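Local atomic coordinates of pyocin-S2 (Pseudomonas aeruginosa, PDB entry 5ODW), a protein that kills sensitive bacteria as a nuclease bacteriocin that breaks down chromosomal DNA and blocks lipid synthesis, this chain being its largely helical N-terminal part without the nuclease domain. Residues 49-54 with 136-141; 24-29 with 155-160; 44-49 with 149-154. All coordinates share one frame; numbering follows the deposited sequence.

In the fold
The three contacts cluster at one end of this elongated, mostly helical N-terminal part of the toxin. Interactions 1 and 3 have centres about 10 Å apart and share Thr49 near the start of helix 47-70. The centre of interaction 2 lies about 12 Å from that of interaction 1 and about 16 Å from that of interaction 3. Along the chain they are nested: 24-29 pairs with 155-160, inside that 44-49 with 149-154, and innermost 49-54 with 136-141. Interactions 1 and 3 bring helix 47-70 against helix 133-148 and the connection after it; interaction 2 sets strand 24-26 on helix 153-204. This end also meets another protein's chain, consistent with receptor binding.

Interaction 1: residues 49-54 with 136-141; sequences TGMQEY and KSESMY
Tyr54 and Tyr141 both carry CG anti to the backbone N (chi1 -177° and 174°), and because both CB atoms point at the opposite helix, each ring is sent straight across the gap. The segments of helix 47-70 and helix 133-148 run nearly antiparallel with their axes 11.4 Å apart, and the tyrosine side chains fill the space between them: the two phenols lie alongside one another, pointing opposite ways, and the hydroxyl of Tyr141 ends at a backbone oxygen, that of Tyr54 at a serine side chain. Tyr141 OH donates to Gly50 O over 2.7 Å, from above the carbonyl plane and not on a lone pair, while the helical N-H of Tyr54 reaches that oxygen from the opposite face. Two bonds therefore grip one carbonyl. Gly50, having no side chain, leaves room for the Tyr141 hydroxyl to approach. In return, Tyr54 OH is hydrogen-bonded to Ser137 OG at 2.6 Å, the small serine placing its oxygen at the edge of the ring and in its plane.

Between these bonds the rings overlap obliquely, their planes 33° apart, with Tyr54 CD2 lying 3.5 Å above one face of Tyr141, toward the rim. Met51, its flexible chain bent twice, brings SD beside the ring edge in a Met-aromatic contact, 3.7 Å from Tyr141 CD2. Glu138 stretches its aliphatic part past Tyr54 and Met51 CE, with OE2 3.6 Å from Tyr54 CE1.

The polar ends have further partners: Arg58 NH1 for Tyr54 OH, and His159 ND1 for Ser137 OG. Helix 153-204 packs against this pair of helices, setting Met160 on Tyr54, Leu156 on Tyr141 and the His159 ring edge-to-face with Tyr141.

Interaction 2: residues 24-29 with 155-160; sequences IQYIPA and FLDRHM
Tyr26 lies against Asp157 and Met160 where a small two-stranded antiparallel sheet, strands 12-14 and 24-26, packs on the long helix 153-204. Along the strand and the residue after it successive side chains alternate, and Tyr26 is the one whose CB faces the helix, while Gln25 and Ile27 start out away from it. With CG anti to the backbone N (chi1 -176°), the phenol reaches over the helix surface, and its two aspects are used differently.

One face receives Met160 CB, which stands 3.5 Å above the ring plane over its centre: a CH-pi contact made by the first methylene. Beyond CB the methionine chain bends at chi2 and chi3 and leads off to Tyr54 on helix 47-70, so a long, pliable residue serves two neighbours. The rim of the ring, at CE2 and OH, meets Asp157. Asp157 CG lies anti to its carbonyl carbon (chi1 -80°), which swings the carboxylate out toward the strand and lets OD1 accept a hydrogen bond of 2.7 Å from Tyr26 OH. The hydroxyl meets OD1 nearly along the C-O axis, and the carboxylate plane is turned 54° from the ring. A tyrosine suits this place because it offers a flat apolar face to the methionine and a polar tip to the acid.

Around this contact, strand 24-26 is held by backbone bonding between Gln25 and Ile13, and Ile24 N is hydrogen-bonded to Ser168 OG further along helix 153-204. Leu57 of helix 47-70 also touches Tyr26. Past the strand, the compact ring of Pro28 fits beside the other carboxylate oxygen, placing Pro28 CB 3.3 Å from Asp157 CG.

Interaction 3: residues 44-49 with 149-154; sequences SPYVGT and RKFYGE
The Tyr46 ring overlaps the backbone of Phe151, whose CA stands 3.8 Å above one face, toward the rim; Pro45 CD covers the opposite face. The Phe151 side chain crosses at about a right angle, turning its edge to the tyrosine in an offset edge-to-face pair with planes at 90° and with Phe151 CD1 3.6 Å from Tyr46 CD1. A flat aromatic ring fits between Pro45 CD and Phe151 CA, and its slightly positive C-H edge can face Arg149 O, which lies in the ring plane, 3.6 Å from Tyr46 CE2.

Ser44, small and polar, works both ways. Its OG donates a weak bond of 3.4 Å to Arg149 O, and accepts a similarly weak capping bond from Tyr46 N before helix 47-70. Tyr152 has CG between the backbone N and the carbonyl carbon (chi1 59°), which places its ring edge beside Tyr46 CB and brings CE2 to 3.4 Å from Thr49 OG1. Thr49 C and Phe151 CE1 lie over opposite faces of this ring.

Arg149, just after helix 133-148, leaves helical geometry with positive phi, and its NE is bonded to Pro40 O; Lys150 NZ forms a salt bridge with an acidic side chain of another protein's chain. The contact thus ties the start of helix 47-70 to the connection between helices 133-148 and 153-204, where Tyr152 also packs on Tyr141 and Leu145.

Interaction 1: residues 49-54 with 136-141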
ATOM      1  N   THR C  49      -0.354 -19.996  13.716  1.00 26.87           N
ATOM      2  CA  THR C  49      -0.171 -21.434  13.452  1.00 27.42           C
ATOM      3  C   THR C  49       1.312 -21.839  13.575  1.00 31.69           C
ATOM      4  O   THR C  49       1.598 -22.959  13.996  1.00 32.46           O
ATOM      5  CB  THR C  49      -0.829 -21.872  12.128  1.00 32.86           C
ATOM      6  OG1 THR C  49      -0.208 -21.197  11.042  1.00 42.45           O
ATOM      7  CG2 THR C  49      -2.337 -21.616  12.095  1.00 25.08           C
ATOM      8  N   GLY C  50       2.223 -20.907  13.285  1.00 27.09           N
ATOM      9  CA  GLY C  50       3.661 -21.124  13.421  1.00 26.98           C
ATOM     10  C   GLY C  50       4.083 -21.332  14.860  1.00 29.62           C
ATOM     11  O   GLY C  50       4.884 -22.223  15.164  1.00 28.42           O
ATOM     12  N   MET C  51       3.508 -20.511  15.749  1.00 26.40           N
ATOM     13  CA  MET C  51       3.739 -20.551  17.187  1.00 26.95           C
ATOM     14  C   MET C  51       3.133 -21.817  17.793  1.00 34.05           C
ATOM     15  O   MET C  51       3.773 -22.459  18.637  1.00 32.86           O
ATOM     16  CB  MET C  51       3.209 -19.269  17.853  1.00 29.09           C
ATOM     17  CG  MET C  51       4.092 -18.008  17.607  1.00 32.60           C
ATOM     18  SD  MET C  51       5.923 -18.179  17.549  1.00 36.94           S
ATOM     19  CE  MET C  51       6.295 -18.546  19.262  1.00 34.68           C
ATOM     20  N   GLN C  52       1.916 -22.197  17.301  1.00 33.55           N
ATOM     21  CA  GLN C  52       1.124 -23.392  17.632  1.00 34.19           C
ATOM     22  C   GLN C  52       1.901 -24.664  17.236  1.00 39.07           C
ATOM     23  O   GLN C  52       1.918 -25.622  18.011  1.00 40.67           O
ATOM     24  CB  GLN C  52      -0.216 -23.333  16.875  1.00 35.27           C
ATOM     25  CG  GLN C  52      -1.213 -24.450  17.178  1.00 59.59           C
ATOM     26  CD  GLN C  52      -2.238 -24.595  16.065  1.00 82.75           C
ATOM     27  OE1 GLN C  52      -2.992 -23.656  15.742  1.00 72.26           O
ATOM     28  NE2 GLN C  52      -2.284 -25.778  15.444  1.00 79.81           N
ATOM     29  N   GLU C  53       2.532 -24.680  16.038  1.00 34.01           N
ATOM     30  CA  GLU C  53       3.307 -25.821  15.537  1.00 33.36           C
ATOM     31  C   GLU C  53       4.621 -25.982  16.291  1.00 40.74           C
ATOM     32  O   GLU C  53       5.082 -27.114  16.482  1.00 42.41           O
ATOM     33  CB  GLU C  53       3.553 -25.724  14.019  1.00 33.30           C
ATOM     34  CG  GLU C  53       2.327 -25.951  13.143  1.00 36.14           C
ATOM     35  CD  GLU C  53       1.557 -27.224  13.425  1.00 69.64           C
ATOM     36  OE1 GLU C  53       2.125 -28.324  13.218  1.00 74.94           O
ATOM     37  OE2 GLU C  53       0.392 -27.124  13.876  1.00 67.53           O
ATOM     38  N   TYR C  54       5.215 -24.845  16.727  1.00 37.62           N
ATOM     39  CA  TYR C  54       6.458 -24.790  17.497  1.00 37.42           C
ATOM     40  C   TYR C  54       6.243 -25.411  18.858  1.00 43.15           C
ATOM     41  O   TYR C  54       7.007 -26.284  19.250  1.00 45.09           O
ATOM     42  CB  TYR C  54       6.950 -23.341  17.648  1.00 38.20           C
ATOM     43  CG  TYR C  54       8.274 -23.228  18.381  1.00 39.77           C
ATOM     44  CD1 TYR C  54       8.321 -23.195  19.773  1.00 41.87           C
ATOM     45  CD2 TYR C  54       9.480 -23.164  17.683  1.00 40.36           C
ATOM     46  CE1 TYR C  54       9.531 -23.142  20.453  1.00 41.47           C
ATOM     47  CE2 TYR C  54      10.696 -23.077  18.354  1.00 41.82           C
ATOM     48  CZ  TYR C  54      10.715 -23.073  19.739  1.00 48.02           C
ATOM     49  OH  TYR C  54      11.900 -22.986  20.416  1.00 48.06           O
ATOM     50  N   LYS C 136      17.012 -19.458  23.990  1.00 45.58           N
ATOM     51  CA  LYS C 136      16.746 -18.390  23.027  1.00 44.31           C
ATOM     52  C   LYS C 136      15.903 -18.784  21.800  1.00 45.44           C
ATOM     53  O   LYS C 136      15.373 -17.888  21.146  1.00 44.79           O
ATOM     54  CB  LYS C 136      18.071 -17.739  22.581  1.00 47.81           C
ATOM     55  CG  LYS C 136      18.838 -17.058  23.737  1.00 65.13           C
ATOM     56  CD  LYS C 136      18.454 -15.588  23.970  1.00 70.72           C
ATOM     57  CE  LYS C 136      18.960 -15.067  25.292  1.00 79.44           C
ATOM     58  NZ  LYS C 136      18.027 -15.379  26.411  1.00 86.07           N
ATOM     59  N   SER C 137      15.710 -20.094  21.537  1.00 40.25           N
ATOM     60  CA  SER C 137      14.960 -20.613  20.376  1.00 37.87           C
ATOM     61  C   SER C 137      13.539 -20.068  20.184  1.00 40.29           C
ATOM     62  O   SER C 137      13.232 -19.677  19.064  1.00 39.65           O
ATOM     63  CB  SER C 137      14.918 -22.139  20.375  1.00 38.80           C
ATOM     64  OG  SER C 137      14.237 -22.658  19.243  1.00 35.45           O
ATOM     65  N   GLU C 138      12.675 -20.089  21.196  1.00 36.82           N
ATOM     66  CA  GLU C 138      11.304 -19.589  21.010  1.00 36.22           C
ATOM     67  C   GLU C 138      11.213 -18.095  20.697  1.00 40.95           C
ATOM     68  O   GLU C 138      10.443 -17.681  19.840  1.00 39.04           O
ATOM     69  CB  GLU C 138      10.391 -19.966  22.180  1.00 38.12           C
ATOM     70  CG  GLU C 138       8.928 -19.627  21.929  1.00 46.44           C
ATOM     71  CD  GLU C 138       7.967 -20.468  22.744  1.00 57.20           C
ATOM     72  OE1 GLU C 138       6.755 -20.182  22.720  1.00 40.85           O
ATOM     73  OE2 GLU C 138       8.419 -21.420  23.404  1.00 52.76           O
ATOM     74  N   SER C 139      11.996 -17.291  21.405  1.00 39.83           N
ATOM     75  CA  SER C 139      12.054 -15.849  21.161  1.00 40.33           C
ATOM     76  C   SER C 139      12.595 -15.483  19.774  1.00 43.25           C
ATOM     77  O   SER C 139      12.074 -14.595  19.111  1.00 43.95           O
ATOM     78  CB  SER C 139      12.916 -15.185  22.228  1.00 47.68           C
ATOM     79  OG  SER C 139      12.753 -15.836  23.474  1.00 62.68           O
ATOM     80  N   MET C 140      13.654 -16.175  19.366  1.00 38.22           N
ATOM     81  CA  MET C 140      14.321 -16.021  18.060  1.00 36.97           C
ATOM     82  C   MET C 140      13.388 -16.386  16.892  1.00 39.91           C
ATOM     83  O   MET C 140      13.331 -15.651  15.905  1.00 39.31           O
ATOM     84  CB  MET C 140      15.577 -16.910  18.029  1.00 39.81           C
ATOM     85  CG  MET C 140      16.436 -16.733  16.802  1.00 43.48           C
ATOM     86  SD  MET C 140      17.652 -18.057  16.630  1.00 48.29           S
ATOM     87  CE  MET C 140      18.133 -17.820  14.925  1.00 44.72           C
ATOM     88  N   TYR C 141      12.679 -17.532  17.015  1.00 35.85           N
ATOM     89  CA  TYR C 141      11.727 -18.072  16.041  1.00 34.39           C
ATOM     90  C   TYR C 141      10.602 -17.081  15.763  1.00 33.83           C
ATOM     91  O   TYR C 141      10.335 -16.759  14.604  1.00 32.91           O
ATOM     92  CB  TYR C 141      11.181 -19.426  16.541  1.00 36.44           C
ATOM     93  CG  TYR C 141      10.080 -20.066  15.713  1.00 39.03           C
ATOM     94  CD1 TYR C 141      10.377 -20.793  14.563  1.00 41.12           C
ATOM     95  CD2 TYR C 141       8.758 -20.057  16.152  1.00 39.73           C
ATOM     96  CE1 TYR C 141       9.377 -21.440  13.836  1.00 40.74           C
ATOM     97  CE2 TYR C 141       7.753 -20.704  15.438  1.00 40.31           C
ATOM     98  CZ  TYR C 141       8.067 -21.404  14.285  1.00 47.69           C
ATOM     99  OH  TYR C 141       7.077 -22.053  13.585  1.00 48.72           O
TER

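Interaction 2: residues 24-29 with 155-160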
ATOM      1  N   ILE C  24      19.309 -37.941  19.015  1.00 62.86           N
ATOM      2  CA  ILE C  24      18.003 -37.310  18.866  1.00 61.26           C
ATOM      3  C   ILE C  24      17.998 -36.678  17.463  1.00 65.52           C
ATOM      4  O   ILE C  24      18.763 -35.743  17.206  1.00 65.79           O
ATOM      5  CB  ILE C  24      17.727 -36.295  20.004  1.00 63.63           C
ATOM      6  CG1 ILE C  24      17.843 -36.968  21.390  1.00 63.54           C
ATOM      7  CG2 ILE C  24      16.345 -35.647  19.816  1.00 64.01           C
ATOM      8  CD1 ILE C  24      18.317 -36.089  22.486  1.00 65.55           C
ATOM      9  N   GLN C  25      17.170 -37.226  16.551  1.00 61.48           N
ATOM     10  CA  GLN C  25      17.081 -36.789  15.153  1.00 60.84           C
ATOM     11  C   GLN C  25      15.746 -36.116  14.779  1.00 65.25           C
ATOM     12  O   GLN C  25      14.687 -36.641  15.126  1.00 65.75           O
ATOM     13  CB  GLN C  25      17.368 -37.986  14.208  1.00 61.87           C
ATOM     14  CG  GLN C  25      17.446 -37.622  12.722  1.00 70.40           C
ATOM     15  CD  GLN C  25      17.888 -38.756  11.837  1.00 92.88           C
ATOM     16  OE1 GLN C  25      18.242 -39.841  12.313  1.00 91.56           O
ATOM     17  NE2 GLN C  25      17.791 -38.554  10.527  1.00 81.51           N
ATOM     18  N   TYR C  26      15.810 -34.975  14.035  1.00 60.81           N
ATOM     19  CA  TYR C  26      14.646 -34.281  13.477  1.00 60.00           C
ATOM     20  C   TYR C  26      14.627 -34.519  11.968  1.00 66.24           C
ATOM     21  O   TYR C  26      15.583 -34.145  11.281  1.00 65.93           O
ATOM     22  CB  TYR C  26      14.613 -32.762  13.793  1.00 59.89           C
ATOM     23  CG  TYR C  26      13.350 -32.099  13.274  1.00 60.16           C
ATOM     24  CD1 TYR C  26      12.136 -32.250  13.938  1.00 61.77           C
ATOM     25  CD2 TYR C  26      13.350 -31.403  12.068  1.00 60.52           C
ATOM     26  CE1 TYR C  26      10.957 -31.703  13.433  1.00 61.55           C
ATOM     27  CE2 TYR C  26      12.174 -30.857  11.548  1.00 61.15           C
ATOM     28  CZ  TYR C  26      10.979 -31.005  12.238  1.00 66.03           C
ATOM     29  OH  TYR C  26       9.811 -30.466  11.746  1.00 62.42           O
ATOM     30  N   ILE C  27      13.543 -35.105  11.466  1.00 64.50           N
ATOM     31  CA  ILE C  27      13.393 -35.359  10.038  1.00 64.84           C
ATOM     32  C   ILE C  27      12.306 -34.443   9.492  1.00 71.46           C
ATOM     33  O   ILE C  27      11.186 -34.433  10.000  1.00 71.49           O
ATOM     34  CB  ILE C  27      12.996 -36.818   9.752  1.00 67.82           C
ATOM     35  CG1 ILE C  27      13.846 -37.781  10.579  1.00 68.13           C
ATOM     36  CG2 ILE C  27      13.119 -37.122   8.268  1.00 68.54           C
ATOM     37  CD1 ILE C  27      13.485 -37.802  12.047  1.00 74.76           C
ATOM     38  N   PRO C  28      12.635 -33.670   8.450  1.00 69.49           N
ATOM     39  CA  PRO C  28      11.707 -32.730   7.837  1.00 70.09           C
ATOM     40  C   PRO C  28      11.580 -32.926   6.332  1.00 78.49           C
ATOM     41  O   PRO C  28      12.478 -33.489   5.706  1.00 78.53           O
ATOM     42  CB  PRO C  28      12.411 -31.401   8.083  1.00 71.36           C
ATOM     43  CG  PRO C  28      13.876 -31.752   8.026  1.00 75.54           C
ATOM     44  CD  PRO C  28      14.018 -33.250   8.190  1.00 71.08           C
ATOM     45  N   ALA C  29      10.461 -32.482   5.768  1.00 30.00           N
ATOM     46  CA  ALA C  29      10.225 -32.577   4.329  1.00 30.00           C
ATOM     47  C   ALA C  29      11.149 -31.624   3.580  1.00 30.00           C
ATOM     48  O   ALA C  29      11.420 -30.525   4.058  1.00 30.00           O
ATOM     49  CB  ALA C  29       8.775 -32.258   4.013  1.00 30.00           C
ATOM     50  N   PHE C 155      11.738 -22.199   9.068  1.00 32.44           N
ATOM     51  CA  PHE C 155      12.220 -21.747  10.373  1.00 30.75           C
ATOM     52  C   PHE C 155      12.076 -22.831  11.406  1.00 34.34           C
ATOM     53  O   PHE C 155      13.050 -23.129  12.115  1.00 35.27           O
ATOM     54  CB  PHE C 155      11.470 -20.478  10.834  1.00 30.81           C
ATOM     55  CG  PHE C 155      11.625 -19.343   9.863  1.00 31.13           C
ATOM     56  CD1 PHE C 155      12.831 -18.644   9.770  1.00 34.49           C
ATOM     57  CD2 PHE C 155      10.595 -19.007   8.995  1.00 31.45           C
ATOM     58  CE1 PHE C 155      12.993 -17.615   8.838  1.00 35.28           C
ATOM     59  CE2 PHE C 155      10.755 -17.970   8.069  1.00 34.46           C
ATOM     60  CZ  PHE C 155      11.951 -17.277   8.002  1.00 33.40           C
ATOM     61  N   LEU C 156      10.856 -23.421  11.481  1.00 27.88           N
ATOM     62  CA  LEU C 156      10.483 -24.485  12.389  1.00 27.19           C
ATOM     63  C   LEU C 156      11.381 -25.709  12.197  1.00 32.99           C
ATOM     64  O   LEU C 156      11.878 -26.236  13.192  1.00 33.53           O
ATOM     65  CB  LEU C 156       8.993 -24.816  12.193  1.00 26.72           C
ATOM     66  CG  LEU C 156       8.386 -25.968  13.004  1.00 31.79           C
ATOM     67  CD1 LEU C 156       8.425 -25.698  14.508  1.00 31.81           C
ATOM     68  CD2 LEU C 156       6.974 -26.218  12.564  1.00 35.65           C
ATOM     69  N   ASP C 157      11.629 -26.125  10.929  1.00 29.27           N
ATOM     70  CA  ASP C 157      12.475 -27.271  10.620  1.00 29.69           C
ATOM     71  C   ASP C 157      13.911 -27.025  11.054  1.00 33.91           C
ATOM     72  O   ASP C 157      14.526 -27.911  11.651  1.00 33.99           O
ATOM     73  CB  ASP C 157      12.385 -27.643   9.131  1.00 32.60           C
ATOM     74  CG  ASP C 157      11.150 -28.462   8.746  1.00 45.30           C
ATOM     75  OD1 ASP C 157      10.413 -28.900   9.665  1.00 43.93           O
ATOM     76  OD2 ASP C 157      10.939 -28.694   7.515  1.00 52.79           O
ATOM     77  N   ARG C 158      14.419 -25.796  10.821  1.00 30.02           N
ATOM     78  CA  ARG C 158      15.772 -25.401  11.220  1.00 29.71           C
ATOM     79  C   ARG C 158      15.933 -25.375  12.740  1.00 33.20           C
ATOM     80  O   ARG C 158      16.895 -25.948  13.237  1.00 32.12           O
ATOM     81  CB  ARG C 158      16.196 -24.071  10.564  1.00 27.19           C
ATOM     82  CG  ARG C 158      17.681 -23.743  10.758  1.00 34.27           C
ATOM     83  CD  ARG C 158      18.537 -23.914   9.509  1.00 38.19           C
ATOM     84  NE  ARG C 158      19.784 -23.139   9.610  1.00 45.24           N
ATOM     85  CZ  ARG C 158      20.983 -23.662   9.849  1.00 70.84           C
ATOM     86  NH1 ARG C 158      21.129 -24.977   9.971  1.00 67.87           N
ATOM     87  NH2 ARG C 158      22.049 -22.875   9.950  1.00 63.23           N
ATOM     88  N   HIS C 159      14.998 -24.727  13.474  1.00 31.39           N
ATOM     89  CA  HIS C 159      15.051 -24.637  14.942  1.00 31.93           C
ATOM     90  C   HIS C 159      15.012 -26.013  15.602  1.00 35.68           C
ATOM     91  O   HIS C 159      15.717 -26.224  16.584  1.00 35.19           O
ATOM     92  CB  HIS C 159      13.939 -23.737  15.510  1.00 32.22           C
ATOM     93  CG  HIS C 159      14.258 -22.273  15.510  1.00 35.84           C
ATOM     94  ND1 HIS C 159      14.484 -21.582  16.688  1.00 37.88           N
ATOM     95  CD2 HIS C 159      14.307 -21.396  14.482  1.00 37.12           C
ATOM     96  CE1 HIS C 159      14.693 -20.323  16.336  1.00 36.70           C
ATOM     97  NE2 HIS C 159      14.593 -20.162  15.025  1.00 36.68           N
ATOM     98  N   MET C 160      14.210 -26.951  15.053  1.00 33.03           N
ATOM     99  CA  MET C 160      14.076 -28.305  15.608  1.00 33.40           C
ATOM    100  C   MET C 160      15.315 -29.163  15.298  1.00 37.36           C
ATOM    101  O   MET C 160      15.844 -29.791  16.215  1.00 37.32           O
ATOM    102  CB  MET C 160      12.742 -28.982  15.213  1.00 35.70           C
ATOM    103  CG  MET C 160      11.442 -28.243  15.682  1.00 39.39           C
ATOM    104  SD  MET C 160      11.157 -27.789  17.433  1.00 43.98           S
ATOM    105  CE  MET C 160      11.860 -26.207  17.501  1.00 40.69           C
TER

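Interaction 3: residues 44-49 with 149-154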
ATOM      1  N   SER C  44       1.378 -10.952   8.687  1.00 29.08           N
ATOM      2  CA  SER C  44       1.655 -12.344   8.323  1.00 27.66           C
ATOM      3  C   SER C  44       0.551 -13.255   8.847  1.00 31.24           C
ATOM      4  O   SER C  44       0.277 -13.214  10.051  1.00 32.52           O
ATOM      5  CB  SER C  44       2.995 -12.778   8.903  1.00 28.56           C
ATOM      6  OG  SER C  44       3.237 -14.165   8.762  1.00 34.19           O
ATOM      7  N   PRO C  45      -0.085 -14.102   7.993  1.00 25.99           N
ATOM      8  CA  PRO C  45      -1.126 -15.011   8.506  1.00 25.31           C
ATOM      9  C   PRO C  45      -0.591 -16.311   9.166  1.00 31.30           C
ATOM     10  O   PRO C  45      -1.373 -17.093   9.746  1.00 32.82           O
ATOM     11  CB  PRO C  45      -1.967 -15.307   7.257  1.00 26.21           C
ATOM     12  CG  PRO C  45      -1.237 -14.725   6.090  1.00 29.70           C
ATOM     13  CD  PRO C  45       0.091 -14.268   6.536  1.00 26.10           C
ATOM     14  N   TYR C  46       0.741 -16.541   9.091  1.00 26.65           N
ATOM     15  CA  TYR C  46       1.392 -17.776   9.556  1.00 26.98           C
ATOM     16  C   TYR C  46       1.912 -17.739  10.989  1.00 29.50           C
ATOM     17  O   TYR C  46       2.359 -18.776  11.497  1.00 29.17           O
ATOM     18  CB  TYR C  46       2.563 -18.164   8.612  1.00 28.49           C
ATOM     19  CG  TYR C  46       2.330 -17.848   7.148  1.00 29.67           C
ATOM     20  CD1 TYR C  46       1.549 -18.678   6.352  1.00 32.87           C
ATOM     21  CD2 TYR C  46       2.906 -16.725   6.554  1.00 28.56           C
ATOM     22  CE1 TYR C  46       1.309 -18.379   5.012  1.00 33.52           C
ATOM     23  CE2 TYR C  46       2.687 -16.425   5.211  1.00 28.45           C
ATOM     24  CZ  TYR C  46       1.887 -17.253   4.445  1.00 36.43           C
ATOM     25  OH  TYR C  46       1.707 -16.981   3.112  1.00 36.29           O
ATOM     26  N   VAL C  47       1.885 -16.564  11.636  1.00 24.89           N
ATOM     27  CA  VAL C  47       2.444 -16.405  12.990  1.00 24.46           C
ATOM     28  C   VAL C  47       1.713 -17.324  14.015  1.00 30.70           C
ATOM     29  O   VAL C  47       2.360 -18.193  14.610  1.00 31.43           O
ATOM     30  CB  VAL C  47       2.565 -14.929  13.461  1.00 25.34           C
ATOM     31  CG1 VAL C  47       3.249 -14.859  14.816  1.00 26.42           C
ATOM     32  CG2 VAL C  47       3.350 -14.099  12.457  1.00 23.61           C
ATOM     33  N   GLY C  48       0.392 -17.162  14.139  1.00 26.89           N
ATOM     34  CA  GLY C  48      -0.458 -17.943  15.033  1.00 26.78           C
ATOM     35  C   GLY C  48      -0.237 -19.435  14.945  1.00 30.61           C
ATOM     36  O   GLY C  48       0.066 -20.070  15.962  1.00 31.65           O
ATOM     37  N   THR C  49      -0.354 -19.996  13.716  1.00 26.87           N
ATOM     38  CA  THR C  49      -0.171 -21.434  13.452  1.00 27.42           C
ATOM     39  C   THR C  49       1.312 -21.839  13.575  1.00 31.69           C
ATOM     40  O   THR C  49       1.598 -22.959  13.996  1.00 32.46           O
ATOM     41  CB  THR C  49      -0.829 -21.872  12.128  1.00 32.86           C
ATOM     42  OG1 THR C  49      -0.208 -21.197  11.042  1.00 42.45           O
ATOM     43  CG2 THR C  49      -2.337 -21.616  12.095  1.00 25.08           C
ATOM     44  N   ARG C 149       7.705 -12.243   7.638  1.00 34.32           N
ATOM     45  CA  ARG C 149       6.284 -12.275   7.216  1.00 33.37           C
ATOM     46  C   ARG C 149       5.959 -13.500   6.347  1.00 40.21           C
ATOM     47  O   ARG C 149       4.846 -13.595   5.817  1.00 41.57           O
ATOM     48  CB  ARG C 149       5.811 -10.995   6.498  1.00 28.71           C
ATOM     49  CG  ARG C 149       6.165  -9.685   7.140  1.00 26.24           C
ATOM     50  CD  ARG C 149       5.796  -8.520   6.249  1.00 25.90           C
ATOM     51  NE  ARG C 149       6.444  -8.549   4.936  1.00 30.06           N
ATOM     52  CZ  ARG C 149       7.702  -8.192   4.697  1.00 52.63           C
ATOM     53  NH1 ARG C 149       8.491  -7.800   5.691  1.00 43.33           N
ATOM     54  NH2 ARG C 149       8.185  -8.236   3.462  1.00 46.82           N
ATOM     55  N   LYS C 150       6.923 -14.428   6.200  1.00 37.18           N
ATOM     56  CA  LYS C 150       6.755 -15.630   5.385  1.00 36.88           C
ATOM     57  C   LYS C 150       6.397 -16.876   6.203  1.00 38.52           C
ATOM     58  O   LYS C 150       6.273 -16.819   7.430  1.00 37.18           O
ATOM     59  CB  LYS C 150       7.964 -15.874   4.462  1.00 40.88           C
ATOM     60  CG  LYS C 150       9.321 -16.046   5.126  1.00 48.07           C
ATOM     61  CD  LYS C 150      10.419 -15.886   4.076  1.00 55.86           C
ATOM     62  CE  LYS C 150      11.762 -16.358   4.557  1.00 57.12           C
ATOM     63  NZ  LYS C 150      12.736 -16.408   3.450  1.00 60.71           N
ATOM     64  N   PHE C 151       6.161 -17.983   5.479  1.00 34.21           N
ATOM     65  CA  PHE C 151       5.763 -19.278   5.997  1.00 33.03           C
ATOM     66  C   PHE C 151       6.756 -19.851   6.999  1.00 36.10           C
ATOM     67  O   PHE C 151       7.959 -19.845   6.748  1.00 36.94           O
ATOM     68  CB  PHE C 151       5.479 -20.248   4.847  1.00 35.21           C
ATOM     69  CG  PHE C 151       4.892 -21.555   5.311  1.00 36.69           C
ATOM     70  CD1 PHE C 151       3.620 -21.604   5.867  1.00 38.69           C
ATOM     71  CD2 PHE C 151       5.621 -22.733   5.220  1.00 38.37           C
ATOM     72  CE1 PHE C 151       3.091 -22.816   6.311  1.00 40.05           C
ATOM     73  CE2 PHE C 151       5.085 -23.940   5.664  1.00 41.15           C
ATOM     74  CZ  PHE C 151       3.833 -23.973   6.220  1.00 38.93           C
ATOM     75  N   TYR C 152       6.223 -20.357   8.129  1.00 32.04           N
ATOM     76  CA  TYR C 152       6.949 -20.896   9.275  1.00 32.36           C
ATOM     77  C   TYR C 152       7.802 -22.117   8.977  1.00 40.66           C
ATOM     78  O   TYR C 152       8.878 -22.234   9.550  1.00 43.22           O
ATOM     79  CB  TYR C 152       6.014 -21.166  10.464  1.00 33.04           C
ATOM     80  CG  TYR C 152       4.879 -22.136  10.210  1.00 35.18           C
ATOM     81  CD1 TYR C 152       5.041 -23.504  10.432  1.00 37.65           C
ATOM     82  CD2 TYR C 152       3.613 -21.680   9.847  1.00 35.53           C
ATOM     83  CE1 TYR C 152       3.996 -24.402  10.218  1.00 37.79           C
ATOM     84  CE2 TYR C 152       2.549 -22.567   9.665  1.00 37.08           C
ATOM     85  CZ  TYR C 152       2.753 -23.929   9.830  1.00 44.13           C
ATOM     86  OH  TYR C 152       1.714 -24.803   9.640  1.00 46.40           O
ATOM     87  N   GLY C 153       7.330 -22.984   8.087  1.00 38.76           N
ATOM     88  CA  GLY C 153       7.970 -24.233   7.677  1.00 40.17           C
ATOM     89  C   GLY C 153       9.483 -24.355   7.725  1.00 46.04           C
ATOM     90  O   GLY C 153       9.999 -25.273   8.375  1.00 46.85           O
ATOM     91  N   GLU C 154      10.206 -23.443   7.029  1.00 41.83           N
ATOM     92  CA  GLU C 154      11.680 -23.465   6.971  1.00 41.42           C
ATOM     93  C   GLU C 154      12.329 -23.144   8.317  1.00 40.91           C
ATOM     94  O   GLU C 154      13.335 -23.759   8.670  1.00 42.27           O
ATOM     95  CB  GLU C 154      12.235 -22.561   5.837  1.00 43.82           C
ATOM     96  CG  GLU C 154      12.088 -21.055   6.052  1.00 55.30           C
ATOM     97  CD  GLU C 154      12.011 -20.200   4.804  1.00 70.44           C
ATOM     98  OE1 GLU C 154      10.933 -19.609   4.558  1.00 62.43           O
ATOM     99  OE2 GLU C 154      13.032 -20.109   4.083  1.00 56.99           O
TER